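Local coordinates for putative branched-chain amino acid ABC transporter, periplasmic branched-chain amino acid-binding protein (Pseudomonas protegens Pf-5, PDB 4RU0) that probably binds branched-chain amino acids or related small solutes in the periplasm and delivers them to an ABC transporter, at residues R123-K128 / V146-F151; K181-L186 / Y207-I212; S329-A334 / M375-L380; E140-T145 / L420-I425. One frame throughout, in Å; residues are numbered along the deposited sequence.

Interaction 1. Residues R123-K128 / V146-F151; sequences RAEVDK and VFPYNF
Lys128 lays its backbone over one face of the Tyr149 ring, a CH-pi contact in which Lys128 CA stands 3.7 Å from the ring centroid and 12° off the normal. The carbonyl carbon follows onto the same ring, Lys128 C coming within 3.6 Å of Tyr149 CE2. With CG anti to the carbonyl carbon (chi1 -64°), the extended lysine chain starts out past the phenol end, where Lys128 CG lies 3.7 Å from Tyr149 OH. The backbone oxygens of Ala124 and Glu125 approach the tyrosine obliquely.

The lysine sits at a Schellman motif: Lys128 takes a positive phi (52°) where helix 114-126 ends, and two bonds run back into the last turn, among them Lys128 N to Glu125 O. Facing it is a type I beta turn, Phe147 to Asn150, which leads into strand 150-151 of the short parallel pair with strand 131-132.

No direct hydrogen bond crosses the contact; a water does the bridging, giving a proton to Glu125 OE1 and accepting one from Tyr149 N, each at 2.9 Å. The Glu125 chain reaches out to the turn fully extended, and both carboxylate oxygens rest against the proline, Glu125 OE2 lying 3.7 Å from Pro148 CG. Arg359, from helix 355-363, makes a cation-pi contact with Tyr149 and also touches Pro148.

Interaction 2. Residues K181-L186 / Y207-I212; sequences KKIATL and YGFENI
Ile183 reaches across to Phe209 and sets its terminal methyl over one face of the ring, off-centre toward the rim: CD1 of Ile183 is 3.8 Å from the Phe209 centroid and 15° off the normal. The phenylalanine ring gets there because its CG sits between the backbone N and the carbonyl carbon (chi1 62°).

Lys182 and Glu210 run side by side in the same direction on the other face of the sheet. Their charged ends do not meet as a salt bridge; the lysine methylenes lie along the carboxylate, with Lys182 CE 3.4 Å from Glu210 OE1, and a water accepts from Lys182 NZ and donates to Glu210 OE2. Lys182 NZ also bonds to Gln233 O. A leucine in its place would probably leave Glu210 without its water-linked positive neighbour and Gln233 O without this donor. Farther along that face Ala184 CB packs 4.0 Å from Ile212 CB.

Between the two layers of side chains, four backbone bonds join the strands in parallel register. The straightest is Ile183 N to Glu210 O at 174°, while Ile212 N meets Ile183 O tilted from the carbonyl plane. A second water touches Ile183 O, Thr185 OG1 and Asn211 OD1, which also accepts from Gln213 NE2.

The two strands, linked through helices 191-194 and 197-207, form a beta-alpha-beta unit at one edge of the seven-stranded mixed sheet. Strand 210-216 is outermost, strand 237-241 borders strand 182-188 on its other side, helix 197-207 packs against Phe209 and Asn211, and helix 224-233 against Ile212.

Interaction 3. Residues S329-A334 / M375-L380; sequences SGLVNA and MGYLGL
The Tyr377 ring meets Val332 at its edge, near the ring plane, where Val332 CG2 comes to 4.3 Å from Tyr377 CE1. Leu331 O stands obliquely to the ring, 3.2 Å from Tyr377 OH, and the CB of the same leucine lies 3.8 Å from that hydroxyl. The phenol is thus directed at the helix backbone, its CG placed anti to the carbonyl carbon (chi1 -82°).

Beside the ring, the Leu380 and Val332 side chains run antiparallel alongside one another, Leu380 CG resting 4.0 Å from Val332 CG2. Leu331 CD1 adds a looser touch on Leu380 CD2. A serine in place of Tyr377 would probably open a gap beside Leu331 and Val332, with no ring edge left for the valine methyl.

Gly376, with positive phi, closes helix 369-375 in a Schellman motif; beyond it the CB atoms of Tyr377 and Leu380 both point toward helix 325-348. The contact is buried and largely apolar, joining that long helix to the loop before strand 384-385. Helix 299-309 touches residues of both segments, through Ile300 on Tyr377 and His301 on Leu331 and Leu380, while Tyr60 of helix 47-67 touches Leu331.

Interaction 4. Residues E140-T145 / L420-I425; sequences EATDGT and LLRPLI
Thr142, at the end of the 3-10 segment 140-142 that carries the chain up to helix 418-435, meets Ile425 at about a right angle. Its beta carbon and both branches all lie near the isoleucine tip: Ile425 CD1 is 3.6 Å from Thr142 OG1 and 3.8 Å from Thr142 CG2. The hydroxyl is hydrogen-bonded to Thr139 O; its contact with Ile425 CD1 is packing. Thr142 CG2 also comes to 3.9 Å from Arg422 NH1 as the two side chains pass alongside, pointing opposite ways.

Asp143 follows, its CG anti to the backbone N (chi1 -169°), and directs the carboxylate across Arg422. The pair forms a long salt bridge, Asp143 OD2 to Arg422 NH2 at 3.9 Å, with the two planar groups turned 54° apart; attraction without a close bond is the likely result. Asp143 is at the same time the head of an Asx turn: its OD1 accepts from Thr145 N at 3.1 Å, on the anti side and 33° out of the carboxylate plane. This backbone bond from two residues on ties the carboxylate to its own loop and restrains its rotation while the other oxygen faces the arginine.

On the helix, the arginine chain bends at chi2 and brings its guanidinium back over Ile425, whose CG2 lies 4.2 Å above the centre of one face. Asp426 pairs with Arg422 NE and Arg389 O takes NH1. Tyr158 of helix 157-172 packs on Ile425.

From the N terminus, helix 114-126 is met first, and interaction 1 closes a short loop of 17 residues by bringing the turn before strand 150-151 back to the helix end. Residues 140-145 lie within that loop but find their partner only near the C terminus, so interactions 1 and 4 cross; they also touch, Phe147 packing on Glu140 and Ala141. Interaction 2 then joins the edge strand 210-216 to its neighbour 182-188 in the large mixed sheet, and interaction 3 ties helix 325-348 to the loop after helix 369-375. Both fall within the 274 residues spanned by interaction 4, which fastens C-terminal helix 418-435 to the early loop. Interactions 2 and 3 stand in series, their centres about 33 Å apart.

Interaction 1. Residues R123-K128 / V146-F151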
loop_
_atom_site.group_PDB
_atom_site.type_symbol
_atom_site.label_atom_id
_atom_site.label_comp_id
_atom_site.label_asym_id
_atom_site.label_seq_id
_atom_site.Cartn_x
_atom_site.Cartn_y
_atom_site.Cartn_z
ATOM N N ARG A 123 6.809 -8.463 18.557
ATOM C CA ARG A 123 8.024 -9.265 18.614
ATOM C C ARG A 123 9.039 -8.791 17.577
ATOM O O ARG A 123 10.232 -9.067 17.697
ATOM C CB ARG A 123 7.708 -10.758 18.456
ATOM C CG ARG A 123 7.464 -11.258 17.055
ATOM C CD ARG A 123 7.387 -12.790 17.061
ATOM N NE ARG A 123 6.168 -13.313 17.688
ATOM C CZ ARG A 123 5.875 -14.611 17.792
ATOM N NH1 ARG A 123 6.710 -15.531 17.327
ATOM N NH2 ARG A 123 4.744 -14.998 18.363
ATOM N N ALA A 124 8.570 -8.047 16.582
ATOM C CA ALA A 124 9.471 -7.422 15.619
ATOM C C ALA A 124 10.289 -6.320 16.285
ATOM O O ALA A 124 11.459 -6.124 15.963
ATOM C CB ALA A 124 8.696 -6.860 14.440
ATOM N N GLU A 125 9.663 -5.597 17.208
ATOM C CA GLU A 125 10.349 -4.552 17.957
ATOM C C GLU A 125 11.440 -5.148 18.844
ATOM O O GLU A 125 12.561 -4.634 18.891
ATOM C CB GLU A 125 9.354 -3.751 18.799
ATOM C CG GLU A 125 9.986 -2.614 19.588
ATOM C CD GLU A 125 8.974 -1.555 20.007
ATOM O OE1 GLU A 125 7.857 -1.527 19.439
ATOM O OE2 GLU A 125 9.297 -0.745 20.904
ATOM N N VAL A 126 11.113 -6.243 19.531
ATOM C CA VAL A 126 12.078 -6.932 20.389
ATOM C C VAL A 126 13.267 -7.467 19.591
ATOM O O VAL A 126 14.405 -7.426 20.059
ATOM C CB VAL A 126 11.422 -8.100 21.151
ATOM C CG1 VAL A 126 12.446 -8.830 22.006
ATOM C CG2 VAL A 126 10.279 -7.594 22.010
ATOM N N ASP A 127 13.004 -7.962 18.383
ATOM C CA ASP A 127 14.056 -8.560 17.557
ATOM C C ASP A 127 14.803 -7.511 16.747
ATOM O O ASP A 127 15.730 -7.834 16.011
ATOM C CB ASP A 127 13.476 -9.615 16.605
ATOM C CG ASP A 127 12.732 -10.723 17.332
ATOM O OD1 ASP A 127 12.931 -10.888 18.557
ATOM O OD2 ASP A 127 11.955 -11.439 16.670
ATOM N N LYS A 128 14.381 -6.259 16.887
ATOM C CA LYS A 128 14.924 -5.143 16.112
ATOM C C LYS A 128 14.913 -5.431 14.603
ATOM O O LYS A 128 15.929 -5.295 13.910
ATOM C CB LYS A 128 16.334 -4.800 16.603
ATOM C CG LYS A 128 16.339 -4.303 18.050
ATOM C CD LYS A 128 17.736 -4.002 18.562
ATOM C CE LYS A 128 17.684 -3.416 19.963
ATOM N NZ LYS A 128 19.046 -3.161 20.504
ATOM N N VAL A 146 6.944 5.829 18.753
ATOM C CA VAL A 146 6.221 4.807 19.504
ATOM C C VAL A 146 6.371 3.457 18.807
ATOM O O VAL A 146 6.337 2.406 19.446
ATOM C CB VAL A 146 4.736 5.182 19.665
ATOM C CG1 VAL A 146 3.937 4.050 20.297
ATOM C CG2 VAL A 146 4.613 6.447 20.506
ATOM N N PHE A 147 6.582 3.496 17.493
ATOM C CA PHE A 147 6.743 2.278 16.698
ATOM C C PHE A 147 8.073 2.229 15.947
ATOM O O PHE A 147 8.097 2.351 14.726
ATOM C CB PHE A 147 5.588 2.145 15.708
ATOM C CG PHE A 147 4.272 1.860 16.360
ATOM C CD1 PHE A 147 3.473 2.893 16.814
ATOM C CD2 PHE A 147 3.833 0.554 16.520
ATOM C CE1 PHE A 147 2.260 2.630 17.414
ATOM C CE2 PHE A 147 2.623 0.286 17.117
ATOM C CZ PHE A 147 1.833 1.323 17.566
ATOM N N PRO A 148 9.178 2.013 16.678
ATOM C CA PRO A 148 10.529 2.040 16.108
ATOM C C PRO A 148 10.712 1.110 14.911
ATOM O O PRO A 148 11.399 1.486 13.962
ATOM C CB PRO A 148 11.413 1.579 17.276
ATOM C CG PRO A 148 10.607 1.809 18.491
ATOM C CD PRO A 148 9.187 1.615 18.096
ATOM N N TYR A 149 10.108 -0.073 14.947
ATOM C CA TYR A 149 10.341 -1.071 13.907
ATOM C C TYR A 149 9.086 -1.458 13.118
ATOM O O TYR A 149 9.011 -2.540 12.542
ATOM C CB TYR A 149 10.991 -2.309 14.531
ATOM C CG TYR A 149 12.400 -2.014 14.985
ATOM C CD1 TYR A 149 12.659 -1.583 16.281
ATOM C CD2 TYR A 149 13.467 -2.113 14.100
ATOM C CE1 TYR A 149 13.945 -1.287 16.688
ATOM C CE2 TYR A 149 14.757 -1.820 14.500
ATOM C CZ TYR A 149 14.991 -1.406 15.791
ATOM O OH TYR A 149 16.273 -1.114 16.189
ATOM N N ASN A 150 8.114 -0.556 13.079
ATOM C CA ASN A 150 6.909 -0.755 12.281
ATOM C C ASN A 150 6.735 0.393 11.283
ATOM O O ASN A 150 6.650 1.556 11.680
ATOM C CB ASN A 150 5.683 -0.871 13.189
ATOM C CG ASN A 150 4.499 -1.515 12.496
ATOM O OD1 ASN A 150 4.193 -1.208 11.342
ATOM N ND2 ASN A 150 3.826 -2.420 13.198
ATOM N N PHE A 151 6.684 0.066 9.992
ATOM C CA PHE A 151 6.654 1.082 8.939
ATOM C C PHE A 151 5.479 0.931 7.964
ATOM O O PHE A 151 5.581 0.203 6.974
ATOM C CB PHE A 151 7.965 1.055 8.138
ATOM C CG PHE A 151 9.172 1.510 8.914
ATOM C CD1 PHE A 151 9.662 2.801 8.763
ATOM C CD2 PHE A 151 9.825 0.646 9.784
ATOM C CE1 PHE A 151 10.780 3.223 9.468
ATOM C CE2 PHE A 151 10.940 1.065 10.494
ATOM C CZ PHE A 151 11.421 2.353 10.335
HETATM O O HOH W 1 7.847 -1.051 16.565
#

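Interaction 2. Residues K181-L186 / Y207-I212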
loop_
_atom_site.group_PDB
_atom_site.type_symbol
_atom_site.label_atom_id
_atom_site.label_comp_id
_atom_site.label_asym_id
_atom_site.label_seq_id
_atom_site.Cartn_x
_atom_site.Cartn_y
_atom_site.Cartn_z
ATOM N N LYS A 181 -21.903 19.588 -0.011
ATOM C CA LYS A 181 -21.767 18.337 -0.740
ATOM C C LYS A 181 -21.981 17.148 0.183
ATOM O O LYS A 181 -21.797 17.253 1.394
ATOM C CB LYS A 181 -20.392 18.249 -1.401
ATOM C CG LYS A 181 -20.185 19.257 -2.509
ATOM C CD LYS A 181 -21.086 18.963 -3.691
ATOM C CE LYS A 181 -21.300 20.205 -4.555
ATOM N NZ LYS A 181 -20.031 20.732 -5.119
ATOM N N LYS A 182 -22.379 16.020 -0.393
ATOM C CA LYS A 182 -22.503 14.786 0.372
ATOM C C LYS A 182 -21.478 13.773 -0.103
ATOM O O LYS A 182 -21.331 13.536 -1.307
ATOM C CB LYS A 182 -23.907 14.191 0.252
ATOM C CG LYS A 182 -25.009 15.009 0.900
ATOM C CD LYS A 182 -26.336 14.287 0.773
ATOM C CE LYS A 182 -27.507 15.211 1.046
ATOM N NZ LYS A 182 -28.801 14.497 0.826
ATOM N N ILE A 183 -20.766 13.184 0.847
ATOM C CA ILE A 183 -19.809 12.145 0.541
ATOM C C ILE A 183 -20.125 10.926 1.389
ATOM O O ILE A 183 -20.040 10.978 2.613
ATOM C CB ILE A 183 -18.367 12.613 0.795
ATOM C CG1 ILE A 183 -18.050 13.826 -0.075
ATOM C CG2 ILE A 183 -17.373 11.473 0.533
ATOM C CD1 ILE A 183 -16.666 14.386 0.136
ATOM N N ALA A 184 -20.511 9.834 0.735
ATOM C CA ALA A 184 -20.853 8.611 1.451
ATOM C C ALA A 184 -19.687 7.630 1.416
ATOM O O ALA A 184 -19.107 7.374 0.360
ATOM C CB ALA A 184 -22.111 7.973 0.862
ATOM N N THR A 185 -19.350 7.083 2.578
ATOM C CA THR A 185 -18.334 6.052 2.648
ATOM C C THR A 185 -19.004 4.709 2.910
ATOM O O THR A 185 -19.635 4.502 3.957
ATOM C CB THR A 185 -17.276 6.351 3.739
ATOM O OG1 THR A 185 -16.583 7.559 3.415
ATOM C CG2 THR A 185 -16.267 5.216 3.836
ATOM N N LEU A 186 -18.888 3.817 1.931
ATOM C CA LEU A 186 -19.390 2.456 2.037
ATOM C C LEU A 186 -18.240 1.523 2.413
ATOM O O LEU A 186 -17.377 1.234 1.581
ATOM C CB LEU A 186 -20.022 2.019 0.717
ATOM C CG LEU A 186 -20.782 0.688 0.745
ATOM C CD1 LEU A 186 -21.961 0.799 1.686
ATOM C CD2 LEU A 186 -21.246 0.309 -0.646
ATOM N N TYR A 207 -14.303 21.191 6.334
ATOM C CA TYR A 207 -14.758 21.644 5.024
ATOM C C TYR A 207 -16.276 21.630 4.874
ATOM O O TYR A 207 -16.817 22.159 3.900
ATOM C CB TYR A 207 -14.103 20.798 3.933
ATOM C CG TYR A 207 -12.603 20.973 3.895
ATOM C CD1 TYR A 207 -12.042 22.212 3.609
ATOM C CD2 TYR A 207 -11.748 19.910 4.160
ATOM C CE1 TYR A 207 -10.673 22.386 3.581
ATOM C CE2 TYR A 207 -10.375 20.074 4.132
ATOM C CZ TYR A 207 -9.844 21.315 3.841
ATOM O OH TYR A 207 -8.481 21.485 3.813
ATOM N N GLY A 208 -16.962 21.032 5.840
ATOM C CA GLY A 208 -18.407 21.138 5.912
ATOM C C GLY A 208 -19.218 20.290 4.947
ATOM O O GLY A 208 -20.380 20.599 4.691
ATOM N N PHE A 209 -18.631 19.227 4.405
ATOM C CA PHE A 209 -19.425 18.307 3.595
ATOM C C PHE A 209 -20.136 17.313 4.517
ATOM O O PHE A 209 -19.673 17.025 5.610
ATOM C CB PHE A 209 -18.565 17.577 2.549
ATOM C CG PHE A 209 -17.484 16.706 3.130
ATOM C CD1 PHE A 209 -17.754 15.403 3.530
ATOM C CD2 PHE A 209 -16.185 17.177 3.238
ATOM C CE1 PHE A 209 -16.756 14.604 4.060
ATOM C CE2 PHE A 209 -15.180 16.379 3.767
ATOM C CZ PHE A 209 -15.466 15.093 4.178
ATOM N N GLU A 210 -21.272 16.801 4.076
ATOM C CA GLU A 210 -21.998 15.820 4.863
ATOM C C GLU A 210 -21.251 14.485 4.841
ATOM O O GLU A 210 -21.005 13.910 3.786
ATOM C CB GLU A 210 -23.425 15.659 4.340
ATOM C CG GLU A 210 -24.344 14.915 5.286
ATOM C CD GLU A 210 -25.781 14.886 4.800
ATOM O OE1 GLU A 210 -26.226 15.878 4.177
ATOM O OE2 GLU A 210 -26.469 13.873 5.047
ATOM N N ASN A 211 -20.880 14.010 6.021
ATOM C CA ASN A 211 -20.115 12.773 6.172
ATOM C C ASN A 211 -21.024 11.574 6.444
ATOM O O ASN A 211 -21.428 11.334 7.574
ATOM C CB ASN A 211 -19.097 12.939 7.303
ATOM C CG ASN A 211 -18.320 11.671 7.592
ATOM O OD1 ASN A 211 -18.159 10.804 6.727
ATOM N ND2 ASN A 211 -17.822 11.561 8.818
ATOM N N ILE A 212 -21.351 10.832 5.394
ATOM C CA ILE A 212 -22.245 9.687 5.517
ATOM C C ILE A 212 -21.435 8.395 5.612
ATOM O O ILE A 212 -20.682 8.057 4.702
ATOM C CB ILE A 212 -23.221 9.606 4.318
ATOM C CG1 ILE A 212 -24.041 10.895 4.205
ATOM C CG2 ILE A 212 -24.140 8.395 4.441
ATOM C CD1 ILE A 212 -24.935 10.940 2.986
HETATM O O HOH W 2 -28.644 13.066 3.330
HETATM O O HOH W 3 -17.906 9.885 3.883
#

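Interaction 3. Residues S329-A334 / M375-L380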
loop_
_atom_site.group_PDB
_atom_site.type_symbol
_atom_site.label_atom_id
_atom_site.label_comp_id
_atom_site.label_asym_id
_atom_site.label_seq_id
_atom_site.Cartn_x
_atom_site.Cartn_y
_atom_site.Cartn_z
ATOM N N SER A 329 2.664 -3.368 -7.616
ATOM C CA SER A 329 2.809 -3.252 -6.173
ATOM C C SER A 329 4.056 -4.020 -5.753
ATOM O O SER A 329 4.780 -3.598 -4.857
ATOM C CB SER A 329 1.569 -3.771 -5.440
ATOM O OG SER A 329 1.402 -5.164 -5.625
ATOM N N GLY A 330 4.306 -5.143 -6.420
ATOM C CA GLY A 330 5.507 -5.918 -6.180
ATOM C C GLY A 330 6.750 -5.107 -6.497
ATOM O O GLY A 330 7.728 -5.129 -5.746
ATOM N N LEU A 331 6.705 -4.382 -7.609
ATOM C CA LEU A 331 7.819 -3.535 -8.021
ATOM C C LEU A 331 8.095 -2.424 -7.013
ATOM O O LEU A 331 9.242 -2.141 -6.685
ATOM C CB LEU A 331 7.544 -2.929 -9.400
ATOM C CG LEU A 331 7.447 -3.909 -10.570
ATOM C CD1 LEU A 331 7.078 -3.180 -11.847
ATOM C CD2 LEU A 331 8.761 -4.661 -10.746
ATOM N N VAL A 332 7.031 -1.801 -6.521
ATOM C CA VAL A 332 7.172 -0.678 -5.606
ATOM C C VAL A 332 7.545 -1.173 -4.206
ATOM O O VAL A 332 8.346 -0.549 -3.505
ATOM C CB VAL A 332 5.878 0.169 -5.568
ATOM C CG1 VAL A 332 5.863 1.102 -4.367
ATOM C CG2 VAL A 332 5.748 0.958 -6.861
ATOM N N ASN A 333 6.977 -2.309 -3.818
ATOM C CA ASN A 333 7.307 -2.948 -2.549
ATOM C C ASN A 333 8.797 -3.281 -2.465
ATOM O O ASN A 333 9.443 -3.038 -1.447
ATOM C CB ASN A 333 6.476 -4.220 -2.362
ATOM C CG ASN A 333 6.203 -4.535 -0.908
ATOM O OD1 ASN A 333 6.095 -3.633 -0.077
ATOM N ND2 ASN A 333 6.097 -5.822 -0.591
ATOM N N ALA A 334 9.336 -3.825 -3.553
ATOM C CA ALA A 334 10.730 -4.240 -3.601
ATOM C C ALA A 334 11.677 -3.045 -3.665
ATOM O O ALA A 334 12.759 -3.072 -3.082
ATOM C CB ALA A 334 10.965 -5.159 -4.788
HETATM N N MSE A 375 15.985 5.426 -11.292
HETATM C CA MSE A 375 15.538 4.040 -11.233
HETATM C C MSE A 375 14.326 3.812 -12.118
HETATM O O MSE A 375 13.865 2.682 -12.271
HETATM C CB MSE A 375 15.236 3.619 -9.793
HETATM C CG MSE A 375 14.664 4.704 -8.906
HETATM SE SE MSE A 375 14.203 4.010 -7.133
HETATM C CE MSE A 375 13.958 5.690 -6.196
ATOM N N GLY A 376 13.815 4.890 -12.706
ATOM C CA GLY A 376 12.734 4.798 -13.668
ATOM C C GLY A 376 11.368 4.576 -13.050
ATOM O O GLY A 376 10.517 3.908 -13.641
ATOM N N TYR A 377 11.151 5.143 -11.867
ATOM C CA TYR A 377 9.871 5.006 -11.177
ATOM C C TYR A 377 9.087 6.314 -11.141
ATOM O O TYR A 377 8.283 6.529 -10.233
ATOM C CB TYR A 377 10.087 4.509 -9.744
ATOM C CG TYR A 377 10.280 3.014 -9.615
ATOM C CD1 TYR A 377 9.230 2.189 -9.227
ATOM C CD2 TYR A 377 11.515 2.429 -9.870
ATOM C CE1 TYR A 377 9.401 0.823 -9.101
ATOM C CE2 TYR A 377 11.695 1.067 -9.749
ATOM C CZ TYR A 377 10.637 0.268 -9.365
ATOM O OH TYR A 377 10.815 -1.091 -9.243
ATOM N N LEU A 378 9.308 7.178 -12.127
ATOM C CA LEU A 378 8.741 8.526 -12.097
ATOM C C LEU A 378 7.212 8.545 -12.028
ATOM O O LEU A 378 6.633 9.189 -11.147
ATOM C CB LEU A 378 9.212 9.325 -13.309
ATOM C CG LEU A 378 8.960 10.828 -13.187
ATOM C CD1 LEU A 378 9.535 11.361 -11.880
ATOM C CD2 LEU A 378 9.543 11.571 -14.376
ATOM N N GLY A 379 6.549 7.836 -12.935
ATOM C CA GLY A 379 5.095 7.793 -12.900
ATOM C C GLY A 379 4.517 6.713 -11.997
ATOM O O GLY A 379 3.310 6.696 -11.729
ATOM N N LEU A 380 5.378 5.815 -11.522
ATOM C CA LEU A 380 4.932 4.611 -10.829
ATOM C C LEU A 380 4.907 4.769 -9.309
ATOM O O LEU A 380 4.004 4.270 -8.636
ATOM C CB LEU A 380 5.830 3.434 -11.218
ATOM C CG LEU A 380 5.430 2.040 -10.738
ATOM C CD1 LEU A 380 3.969 1.754 -11.052
ATOM C CD2 LEU A 380 6.328 0.999 -11.386
#

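Interaction 4. Residues E140-T145 / L420-I425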
loop_
_atom_site.group_PDB
_atom_site.type_symbol
_atom_site.label_atom_id
_atom_site.label_comp_id
_atom_site.label_asym_id
_atom_site.label_seq_id
_atom_site.Cartn_x
_atom_site.Cartn_y
_atom_site.Cartn_z
ATOM N N GLU A 140 -1.227 4.305 13.333
ATOM C CA GLU A 140 -0.508 4.991 14.399
ATOM C C GLU A 140 0.991 4.685 14.358
ATOM O O GLU A 140 1.780 5.356 15.016
ATOM C CB GLU A 140 -1.090 4.633 15.773
ATOM C CG GLU A 140 -0.958 3.177 16.178
ATOM C CD GLU A 140 -2.075 2.315 15.626
ATOM O OE1 GLU A 140 -2.899 2.847 14.850
ATOM O OE2 GLU A 140 -2.128 1.111 15.970
ATOM N N ALA A 141 1.392 3.693 13.570
ATOM C CA ALA A 141 2.810 3.391 13.421
ATOM C C ALA A 141 3.490 4.425 12.523
ATOM O O ALA A 141 4.689 4.329 12.246
ATOM C CB ALA A 141 3.011 1.989 12.875
ATOM N N THR A 142 2.725 5.412 12.070
ATOM C CA THR A 142 3.306 6.576 11.416
ATOM C C THR A 142 4.272 7.258 12.385
ATOM O O THR A 142 5.342 7.729 11.988
ATOM C CB THR A 142 2.229 7.581 10.962
ATOM O OG1 THR A 142 1.291 6.932 10.093
ATOM C CG2 THR A 142 2.862 8.747 10.222
ATOM N N ASP A 143 3.885 7.298 13.658
ATOM C CA ASP A 143 4.722 7.867 14.709
ATOM C C ASP A 143 5.790 6.862 15.130
ATOM O O ASP A 143 5.568 6.037 16.017
ATOM C CB ASP A 143 3.868 8.279 15.914
ATOM C CG ASP A 143 4.632 9.127 16.931
ATOM O OD1 ASP A 143 5.882 9.170 16.885
ATOM O OD2 ASP A 143 3.973 9.753 17.791
ATOM N N GLY A 144 6.955 6.943 14.502
ATOM C CA GLY A 144 8.034 6.021 14.799
ATOM C C GLY A 144 8.678 6.202 16.160
ATOM O O GLY A 144 9.569 5.435 16.523
ATOM N N THR A 145 8.246 7.204 16.924
ATOM C CA THR A 145 8.758 7.359 18.285
ATOM C C THR A 145 8.100 6.325 19.184
ATOM O O THR A 145 8.626 5.986 20.244
ATOM C CB THR A 145 8.512 8.771 18.867
ATOM O OG1 THR A 145 7.105 8.988 19.052
ATOM C CG2 THR A 145 9.093 9.839 17.958
ATOM N N LEU A 420 -2.651 18.345 8.807
ATOM C CA LEU A 420 -3.991 18.465 9.359
ATOM C C LEU A 420 -4.394 17.234 10.176
ATOM O O LEU A 420 -5.053 17.353 11.209
ATOM C CB LEU A 420 -4.992 18.699 8.229
ATOM C CG LEU A 420 -6.468 18.797 8.596
ATOM C CD1 LEU A 420 -6.681 19.902 9.616
ATOM C CD2 LEU A 420 -7.289 19.051 7.343
ATOM N N LEU A 421 -3.987 16.056 9.711
ATOM C CA LEU A 421 -4.355 14.794 10.357
ATOM C C LEU A 421 -3.441 14.400 11.515
ATOM O O LEU A 421 -3.804 13.555 12.335
ATOM C CB LEU A 421 -4.350 13.658 9.338
ATOM C CG LEU A 421 -5.272 13.778 8.137
ATOM C CD1 LEU A 421 -4.918 12.697 7.126
ATOM C CD2 LEU A 421 -6.719 13.658 8.577
ATOM N N ARG A 422 -2.258 15.003 11.571
ATOM C CA ARG A 422 -1.227 14.616 12.536
ATOM C C ARG A 422 -1.686 14.558 14.007
ATOM O O ARG A 422 -1.239 13.681 14.745
ATOM C CB ARG A 422 -0.024 15.556 12.411
ATOM C CG ARG A 422 1.177 15.142 13.255
ATOM C CD ARG A 422 1.843 13.877 12.720
ATOM N NE ARG A 422 2.660 13.231 13.742
ATOM C CZ ARG A 422 3.591 12.310 13.507
ATOM N NH1 ARG A 422 3.852 11.911 12.267
ATOM N NH2 ARG A 422 4.273 11.790 14.523
ATOM N N PRO A 423 -2.564 15.481 14.449
ATOM C CA PRO A 423 -3.004 15.332 15.843
ATOM C C PRO A 423 -3.741 14.020 16.130
ATOM O O PRO A 423 -3.623 13.492 17.234
ATOM C CB PRO A 423 -3.934 16.533 16.040
ATOM C CG PRO A 423 -3.392 17.562 15.113
ATOM C CD PRO A 423 -2.963 16.790 13.895
ATOM N N LEU A 424 -4.483 13.505 15.155
ATOM C CA LEU A 424 -5.150 12.216 15.315
ATOM C C LEU A 424 -4.131 11.102 15.465
ATOM O O LEU A 424 -4.300 10.185 16.269
ATOM C CB LEU A 424 -6.062 11.919 14.125
ATOM C CG LEU A 424 -7.299 12.800 13.999
ATOM C CD1 LEU A 424 -8.155 12.330 12.832
ATOM C CD2 LEU A 424 -8.081 12.768 15.296
ATOM N N ILE A 425 -3.073 11.181 14.670
ATOM C CA ILE A 425 -2.009 10.196 14.733
ATOM C C ILE A 425 -1.265 10.282 16.065
ATOM O O ILE A 425 -1.090 9.265 16.742
ATOM C CB ILE A 425 -1.031 10.367 13.566
ATOM C CG1 ILE A 425 -1.685 9.866 12.275
ATOM C CG2 ILE A 425 0.291 9.649 13.855
ATOM C CD1 ILE A 425 -0.741 9.770 11.112
#